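Local atomic coordinates of peptide amidase (Stenotrophomonas maltophilia, PDB entry 1M22), a protein that probably hydrolyses the C-terminal amide of peptides as a member of the amidase signature family of enzymes. Residues I190-A195 with P416-A421. Residues are numbered along the deposited sequence; the frame is centred on the assembly and turned at random.
Sequences IVCPAA and PTTGVA
Val191 O takes the helical hydrogen bond from Ala195 N at 3.0 Å, and against the same oxygen rests the methyl CG2 of Thr417, 3.6 Å away. No hydrogen bond crosses between 190-195 and 416-421; the contact is van der Waals, mostly methyls, with the sulfur of Cys192 and the backbone O of Val191. Ala195 CB points at Thr417 and lies against its branch point, at 3.7 Å from Thr417 CB and equally close to CG2. With CG2 of Thr417 anti to the backbone N (OG1 at chi1 -54°), the methyl is set against both Val191 and Ala195, one helical turn apart, while OG1 is hydrogen-bonded to Thr448 OG1 on strand 446-454. Helix 191-196 starts just beyond the nucleophile Ser189 of the amidase signature fold, and the loop it meets follows strand 412-416 of the large mixed sheet. In Thr418 the hydroxyl takes the place that the methyl holds in Thr417, anti to the backbone N (chi1 -176°), and hydrogen-bonds to Glu434. Its CG2 then meets both Cys192 SG, 3.8 Å away, and Ala195 CB, 4.3 Å away. Cys192 SG lies across the fork of Thr418, nearly as close to CB and OG1, both at 4.0 Å, as to CG2. Cys192 also touches Cys163; the disulfide these two form in another structure of this protein is not made here.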
# COMPACT_ATOMS: atom_id res chain seq x y z
N ILE A 190 -1.06 -3.62 -0.97
CA ILE A 190 -1.55 -2.31 -0.57
C ILE A 190 -3.07 -2.38 -0.47
O ILE A 190 -3.64 -2.12 0.59
CB ILE A 190 -1.19 -1.18 -1.57
CG1 ILE A 190 0.28 -0.78 -1.40
CG2 ILE A 190 -2.10 0.04 -1.34
CD1 ILE A 190 0.77 0.20 -2.44
N VAL A 191 -3.74 -2.78 -1.55
CA VAL A 191 -5.19 -2.79 -1.54
C VAL A 191 -5.85 -3.78 -0.59
O VAL A 191 -6.91 -3.48 -0.03
CB VAL A 191 -5.78 -2.97 -2.97
CG1 VAL A 191 -5.35 -1.79 -3.83
CG2 VAL A 191 -5.32 -4.28 -3.59
N CYS A 192 -5.24 -4.94 -0.38
CA CYS A 192 -5.85 -5.92 0.52
C CYS A 192 -5.83 -5.44 1.97
O CYS A 192 -6.88 -5.40 2.62
CB CYS A 192 -5.17 -7.28 0.39
SG CYS A 192 -6.27 -8.65 0.79
N PRO A 193 -4.65 -5.08 2.51
CA PRO A 193 -4.69 -4.63 3.90
C PRO A 193 -5.46 -3.32 4.05
O PRO A 193 -6.04 -3.05 5.10
CB PRO A 193 -3.21 -4.52 4.28
CG PRO A 193 -2.50 -4.34 2.97
CD PRO A 193 -3.26 -5.24 2.03
N ALA A 194 -5.48 -2.49 3.01
CA ALA A 194 -6.24 -1.25 3.11
C ALA A 194 -7.73 -1.60 3.29
O ALA A 194 -8.39 -1.08 4.19
CB ALA A 194 -6.04 -0.40 1.86
N ALA A 195 -8.24 -2.50 2.46
CA ALA A 195 -9.65 -2.88 2.55
C ALA A 195 -9.96 -3.58 3.88
O ALA A 195 -10.98 -3.29 4.51
CB ALA A 195 -10.01 -3.81 1.39
N PRO A 416 -15.62 -6.19 -5.17
CA PRO A 416 -15.28 -6.10 -3.75
C PRO A 416 -13.77 -6.39 -3.77
O PRO A 416 -13.31 -7.21 -4.57
CB PRO A 416 -16.06 -7.26 -3.12
CG PRO A 416 -17.23 -7.43 -4.05
CD PRO A 416 -16.61 -7.26 -5.41
N THR A 417 -13.00 -5.74 -2.91
CA THR A 417 -11.56 -5.95 -2.89
C THR A 417 -11.18 -7.36 -2.43
O THR A 417 -10.37 -8.04 -3.06
CB THR A 417 -10.88 -4.91 -2.00
OG1 THR A 417 -11.27 -3.60 -2.43
CG2 THR A 417 -9.36 -5.03 -2.08
N THR A 418 -11.78 -7.78 -1.33
CA THR A 418 -11.50 -9.09 -0.76
C THR A 418 -12.58 -9.38 0.28
O THR A 418 -13.59 -8.67 0.34
CB THR A 418 -10.09 -9.12 -0.11
OG1 THR A 418 -9.80 -10.44 0.36
CG2 THR A 418 -10.01 -8.13 1.05
N GLY A 419 -12.39 -10.43 1.08
CA GLY A 419 -13.35 -10.75 2.12
C GLY A 419 -12.99 -9.99 3.38
O GLY A 419 -12.31 -8.97 3.31
N VAL A 420 -13.44 -10.47 4.54
CA VAL A 420 -13.14 -9.80 5.79
C VAL A 420 -11.99 -10.46 6.53
O VAL A 420 -11.58 -11.57 6.21
CB VAL A 420 -14.36 -9.75 6.73
CG1 VAL A 420 -15.48 -8.96 6.07
CG2 VAL A 420 -14.82 -11.16 7.07
N ALA A 421 -11.47 -9.75 7.53
CA ALA A 421 -10.36 -10.26 8.34
C ALA A 421 -10.71 -11.60 8.97
O ALA A 421 -11.86 -11.85 9.35
CB ALA A 421 -10.01 -9.24 9.41